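Local coordinates for rhodopsin (Rubrobacter xylanophilus, PDB 6KFQ), which probably works as a light-driven proton pump, a seven-helix membrane protein that carries retinal as its covalently attached chromophore, at residues 11-16 / 40-45; 18-23 / 208-213. One frame throughout, in Å; residues are numbered along the deposited sequence.

How the contacts relate
Contacts 1 and 2 lie side by side, their centres about 7 Å apart, and share helix 2-23: its 11-16 part faces helix 32-53, while 18-23 faces helix 194-218. Two residues join them. K209, the retinal-bearing lysine of contact 2, runs its side chain past contact 1, where its CD is 3.7 Å from both M13 CE and A45 CB, and its CG is 3.6 Å from I41 CG2. F20 meets contact 1 as well, with CE2 3.6 Å from T42 CG2. Contact 1 therefore forms part of the wall around the lysine arm, and the side chain of M13 comes within about 6 Å of retinal itself.

Contact 1: 11-16 / 40-45; sequences VGMLLG and TITGIA
The first two helices of the seven-helix retinal protein bundle meet here, with M13 and G16 of helix 2-23 set against T42 and A45 of helix 32-53. Locally the helices run roughly antiparallel, at 148° between their N-to-C directions, and their axes approach to 7.9 Å. M13 and T42 mark the register, with CA atoms 5.2 Å apart.

M13 supplies most of the side-chain packing. Its CB sits 3.5 Å from T42 O, close to the backbone of the opposing helix. CG lies anti to the carbonyl carbon (chi1 -63°), and a bend at chi2 (-64°) lays the thioether alongside the A45 methyl: SD is 3.7 Å and CE 3.8 Å from A45 CB. The small alanine accepts CG, SD and CE at nearly equal distances. M13 also touches D205 of helix 194-218. Replacing M13 with an alanine is likely to leave the A45 methyl without its thioether neighbour and open a gap toward K209.

One turn along, G16 presents bare backbone to T42, whose OG1 is 4.0 Å from G16 C. This hydroxyl is hydrogen-bonded to A39 O in its own helix and to T17 OG1 in the facing one; T17 OG1 also bonds to M13 O. The threonine pair thus adds a polar tie to a largely apolar interface. The buried T42 hydroxyl is therefore satisfied within the protein, while the thioether and methyl meet by van der Waals packing.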
loop_
_atom_site.group_PDB
_atom_site.type_symbol
_atom_site.label_atom_id
_atom_site.label_comp_id
_atom_site.label_asym_id
_atom_site.label_seq_id
_atom_site.Cartn_x
_atom_site.Cartn_y
_atom_site.Cartn_z
ATOM N N VAL A 11 5.552 6.071 -14.568
ATOM C CA VAL A 11 6.639 5.308 -15.172
ATOM C C VAL A 11 7.268 4.367 -14.149
ATOM O O VAL A 11 7.556 3.203 -14.449
ATOM C CB VAL A 11 7.667 6.269 -15.800
ATOM C CG1 VAL A 11 8.869 5.496 -16.323
ATOM C CG2 VAL A 11 7.012 7.057 -16.926
ATOM N N GLY A 12 7.455 4.836 -12.919
ATOM C CA GLY A 12 8.005 3.967 -11.889
ATOM C C GLY A 12 7.153 2.734 -11.644
ATOM O O GLY A 12 7.669 1.617 -11.538
ATOM N N MET A 13 5.839 2.924 -11.526
ATOM C CA MET A 13 4.949 1.784 -11.312
ATOM C C MET A 13 4.882 0.911 -12.555
ATOM O O MET A 13 4.806 -0.320 -12.458
ATOM C CB MET A 13 3.550 2.264 -10.940
ATOM C CG MET A 13 3.477 3.034 -9.637
ATOM S SD MET A 13 3.932 1.977 -8.253
ATOM C CE MET A 13 3.625 3.106 -6.892
ATOM N N LEU A 14 4.899 1.535 -13.733
ATOM C CA LEU A 14 4.884 0.768 -14.969
ATOM C C LEU A 14 6.120 -0.109 -15.067
ATOM O O LEU A 14 6.021 -1.312 -15.324
ATOM C CB LEU A 14 4.789 1.715 -16.171
ATOM C CG LEU A 14 4.865 1.024 -17.530
ATOM C CD1 LEU A 14 3.833 -0.086 -17.603
ATOM C CD2 LEU A 14 4.651 2.039 -18.642
ATOM N N LEU A 15 7.301 0.478 -14.855
ATOM C CA LEU A 15 8.531 -0.302 -14.940
ATOM C C LEU A 15 8.554 -1.405 -13.894
ATOM O O LEU A 15 8.998 -2.526 -14.168
ATOM C CB LEU A 15 9.746 0.606 -14.773
ATOM C CG LEU A 15 10.041 1.603 -15.893
ATOM C CD1 LEU A 15 11.299 2.375 -15.551
ATOM C CD2 LEU A 15 10.202 0.882 -17.232
ATOM N N GLY A 16 8.090 -1.103 -12.686
ATOM C CA GLY A 16 7.984 -2.144 -11.677
ATOM C C GLY A 16 7.054 -3.265 -12.096
ATOM O O GLY A 16 7.368 -4.445 -11.912
ATOM N N THR A 40 0.236 -6.989 -9.693
ATOM C CA THR A 40 -1.065 -6.326 -9.694
ATOM C C THR A 40 -1.046 -5.078 -8.822
ATOM O O THR A 40 -1.696 -4.075 -9.145
ATOM C CB THR A 40 -2.153 -7.292 -9.220
ATOM O OG1 THR A 40 -2.344 -8.316 -10.199
ATOM C CG2 THR A 40 -3.470 -6.567 -9.005
ATOM N N ILE A 41 -0.309 -5.124 -7.710
ATOM C CA ILE A 41 -0.169 -3.948 -6.853
ATOM C C ILE A 41 0.407 -2.782 -7.648
ATOM O O ILE A 41 -0.157 -1.681 -7.666
ATOM C CB ILE A 41 0.698 -4.283 -5.627
ATOM C CG1 ILE A 41 -0.077 -5.199 -4.670
ATOM C CG2 ILE A 41 1.170 -3.005 -4.918
ATOM C CD1 ILE A 41 0.777 -5.846 -3.592
ATOM N N THR A 42 1.525 -3.012 -8.341
ATOM C CA THR A 42 2.140 -1.921 -9.089
ATOM C C THR A 42 1.327 -1.566 -10.326
ATOM O O THR A 42 1.271 -0.391 -10.710
ATOM C CB THR A 42 3.577 -2.276 -9.469
ATOM O OG1 THR A 42 3.613 -3.564 -10.102
ATOM C CG2 THR A 42 4.476 -2.274 -8.228
ATOM N N GLY A 43 0.682 -2.556 -10.944
ATOM C CA GLY A 43 -0.104 -2.290 -12.140
ATOM C C GLY A 43 -1.299 -1.399 -11.859
ATOM O O GLY A 43 -1.575 -0.458 -12.609
ATOM N N ILE A 44 -2.026 -1.684 -10.772
ATOM C CA ILE A 44 -3.135 -0.822 -10.372
ATOM C C ILE A 44 -2.626 0.577 -10.059
ATOM O O ILE A 44 -3.230 1.580 -10.456
ATOM C CB ILE A 44 -3.888 -1.434 -9.173
ATOM C CG1 ILE A 44 -4.715 -2.645 -9.615
ATOM C CG2 ILE A 44 -4.779 -0.385 -8.493
ATOM C CD1 ILE A 44 -5.902 -2.277 -10.486
ATOM N N ALA A 45 -1.498 0.670 -9.350
ATOM C CA ALA A 45 -0.914 1.978 -9.072
ATOM C C ALA A 45 -0.513 2.689 -10.362
ATOM O O ALA A 45 -0.696 3.906 -10.492
ATOM C CB ALA A 45 0.284 1.826 -8.133
#

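Contact 2: 18-23 / 208-213. With RET (retinal), chain R; MPG ([(Z)-octadec-9-enyl] (2R)-2,3-bis(oxidanyl)propanoate), chain K.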
loop_
_atom_site.group_PDB
_atom_site.type_symbol
_atom_site.label_atom_id
_atom_site.label_comp_id
_atom_site.label_asym_id
_atom_site.label_seq_id
_atom_site.Cartn_x
_atom_site.Cartn_y
_atom_site.Cartn_z
ATOM N N LEU A 18 6.240 -4.233 -15.154
ATOM C CA LEU A 18 6.864 -5.010 -16.217
ATOM C C LEU A 18 7.961 -5.909 -15.668
ATOM O O LEU A 18 8.071 -7.077 -16.064
ATOM C CB LEU A 18 7.425 -4.071 -17.290
ATOM C CG LEU A 18 6.417 -3.139 -17.965
ATOM C CD1 LEU A 18 7.077 -2.336 -19.075
ATOM C CD2 LEU A 18 5.228 -3.933 -18.492
ATOM N N TYR A 19 8.786 -5.386 -14.758
ATOM C CA TYR A 19 9.848 -6.206 -14.182
ATOM C C TYR A 19 9.279 -7.354 -13.361
ATOM O O TYR A 19 9.775 -8.483 -13.437
ATOM C CB TYR A 19 10.776 -5.354 -13.319
ATOM C CG TYR A 19 11.987 -6.111 -12.829
ATOM C CD1 TYR A 19 12.312 -6.152 -11.483
ATOM C CD2 TYR A 19 12.804 -6.807 -13.726
ATOM C CE1 TYR A 19 13.421 -6.845 -11.037
ATOM C CE2 TYR A 19 13.914 -7.504 -13.286
ATOM C CZ TYR A 19 14.223 -7.516 -11.943
ATOM O OH TYR A 19 15.323 -8.216 -11.487
ATOM N N PHE A 20 8.244 -7.088 -12.557
ATOM C CA PHE A 20 7.655 -8.165 -11.766
ATOM C C PHE A 20 6.996 -9.203 -12.664
ATOM O O PHE A 20 7.061 -10.403 -12.381
ATOM C CB PHE A 20 6.641 -7.610 -10.763
ATOM C CG PHE A 20 7.231 -6.672 -9.755
ATOM C CD1 PHE A 20 8.595 -6.626 -9.538
ATOM C CD2 PHE A 20 6.403 -5.838 -9.005
ATOM C CE1 PHE A 20 9.133 -5.749 -8.617
ATOM C CE2 PHE A 20 6.935 -4.965 -8.077
ATOM C CZ PHE A 20 8.301 -4.920 -7.882
ATOM N N ALA A 21 6.357 -8.767 -13.750
ATOM C CA ALA A 21 5.811 -9.733 -14.698
ATOM C C ALA A 21 6.922 -10.579 -15.309
ATOM O O ALA A 21 6.731 -11.771 -15.572
ATOM C CB ALA A 21 5.011 -9.015 -15.786
ATOM N N PHE A 22 8.099 -9.982 -15.520
ATOM C CA PHE A 22 9.227 -10.729 -16.066
ATOM C C PHE A 22 9.749 -11.764 -15.074
ATOM O O PHE A 22 9.990 -12.921 -15.443
ATOM C CB PHE A 22 10.354 -9.779 -16.469
ATOM C CG PHE A 22 11.604 -10.492 -16.883
ATOM C CD1 PHE A 22 11.734 -10.989 -18.172
ATOM C CD2 PHE A 22 12.642 -10.692 -15.982
ATOM C CE1 PHE A 22 12.874 -11.667 -18.557
ATOM C CE2 PHE A 22 13.789 -11.374 -16.366
ATOM C CZ PHE A 22 13.902 -11.857 -17.655
ATOM N N LEU A 23 9.965 -11.361 -13.814
ATOM C CA LEU A 23 10.510 -12.291 -12.822
ATOM C C LEU A 23 9.614 -13.508 -12.635
ATOM O O LEU A 23 10.086 -14.571 -12.202
ATOM C CB LEU A 23 10.699 -11.592 -11.476
ATOM C CG LEU A 23 11.644 -10.399 -11.342
ATOM C CD1 LEU A 23 11.444 -9.756 -9.955
ATOM C CD2 LEU A 23 13.087 -10.840 -11.538
ATOM N N ALA A 208 6.866 1.800 -1.118
ATOM C CA ALA A 208 5.938 0.859 -0.498
ATOM C C ALA A 208 5.412 -0.195 -1.463
ATOM O O ALA A 208 4.857 -1.205 -0.998
ATOM C CB ALA A 208 4.763 1.632 0.125
ATOM N N LYS A 209 5.591 -0.004 -2.779
ATOM C CA LYS A 209 5.101 -0.945 -3.783
ATOM C C LYS A 209 6.231 -1.524 -4.619
ATOM O O LYS A 209 6.379 -2.749 -4.671
ATOM C CB LYS A 209 4.056 -0.279 -4.695
ATOM C CG LYS A 209 2.745 0.103 -3.971
ATOM C CD LYS A 209 1.687 0.679 -4.912
ATOM C CE LYS A 209 0.352 0.877 -4.184
ATOM N NZ LYS A 209 0.316 2.136 -3.390
ATOM N N VAL A 210 7.023 -0.687 -5.288
ATOM C CA VAL A 210 8.124 -1.215 -6.088
ATOM C C VAL A 210 9.273 -1.655 -5.197
ATOM O O VAL A 210 9.864 -2.712 -5.418
ATOM C CB VAL A 210 8.579 -0.178 -7.128
ATOM C CG1 VAL A 210 9.814 -0.706 -7.889
ATOM C CG2 VAL A 210 7.453 0.115 -8.098
ATOM N N GLY A 211 9.607 -0.863 -4.175
ATOM C CA GLY A 211 10.644 -1.288 -3.247
ATOM C C GLY A 211 10.253 -2.552 -2.507
ATOM O O GLY A 211 11.010 -3.524 -2.460
ATOM N N PHE A 212 9.058 -2.543 -1.907
ATOM C CA PHE A 212 8.474 -3.741 -1.311
ATOM C C PHE A 212 8.540 -4.926 -2.269
ATOM O O PHE A 212 9.082 -5.985 -1.931
ATOM C CB PHE A 212 7.028 -3.405 -0.901
ATOM C CG PHE A 212 6.267 -4.512 -0.205
ATOM C CD1 PHE A 212 5.676 -5.528 -0.937
ATOM C CD2 PHE A 212 6.041 -4.459 1.168
ATOM C CE1 PHE A 212 4.935 -6.519 -0.305
ATOM C CE2 PHE A 212 5.278 -5.441 1.807
ATOM C CZ PHE A 212 4.738 -6.468 1.072
ATOM N N GLY A 213 8.026 -4.754 -3.492
ATOM C CA GLY A 213 7.929 -5.879 -4.404
ATOM C C GLY A 213 9.275 -6.395 -4.868
ATOM O O GLY A 213 9.449 -7.603 -5.049
HETATM C C1 RET R . -4.857 8.310 5.226
HETATM C C2 RET R . -5.577 9.525 5.831
HETATM C C3 RET R . -6.380 9.234 7.081
HETATM C C4 RET R . -5.521 8.588 8.150
HETATM C C5 RET R . -4.574 7.532 7.623
HETATM C C6 RET R . -4.341 7.343 6.311
HETATM C C7 RET R . -3.410 6.306 5.890
HETATM C C8 RET R . -3.107 5.837 4.649
HETATM C C9 RET R . -2.166 4.810 4.262
HETATM C C10 RET R . -1.893 4.648 2.954
HETATM C C11 RET R . -1.005 3.697 2.352
HETATM C C12 RET R . -0.869 3.640 1.031
HETATM C C13 RET R . -0.036 2.732 0.278
HETATM C C14 RET R . -0.118 2.747 -1.074
HETATM C C15 RET R . 0.586 1.912 -2.005
HETATM C C16 RET R . -5.852 7.603 4.296
HETATM C C17 RET R . -3.715 8.903 4.378
HETATM C C18 RET R . -4.082 6.612 8.707
HETATM C C19 RET R . -1.516 3.986 5.336
HETATM C C20 RET R . 0.854 1.791 1.039
HETATM C C15 MPG K . 14.037 -1.507 -1.963
HETATM C C16 MPG K . 14.394 -0.402 -1.001
HETATM C C17 MPG K . 13.256 0.092 -0.152
HETATM C C18 MPG K . 13.647 1.230 0.761
#
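Against 208-213, the F20 ring packs mainly on backbone, meeting V210 O and G213; further along helix 194-218 it touches the side chains of L214 and L217. The short segments lie 11.4 Å apart between axes, and the phenylalanine bridges that separation. With chi1 at -62° the ring swings to the side of the backbone N and projects across toward G213, placing CZ 3.5 Å from G213 C and CE2 3.9 Å from G213 CA. V210 O lies in the ring plane at its edge, 3.7 Å from CZ. The CB position a side chain at G213 would need lies 2.5 Å from F20 CE2, so the ring rests directly on the glycine backbone.

In the seven-helix fold of microbial rhodopsins this is the packing of the first transmembrane helix on the seventh, which run the same way at 27°. Helix 194-218 widens into a pi-type turn at 208-211, where it carries the chromophore. K209 runs from the backbone to the retinal with its chain nearly extended as far as CE; it turns at chi4 (81°), and NZ joins retinal C15 covalently at 1.4 Å, as expected of the Schiff base. A208 CB packs 4.0 Å from retinal C20, and G211 CA lies 3.6 Å from C15 of a lipid chain.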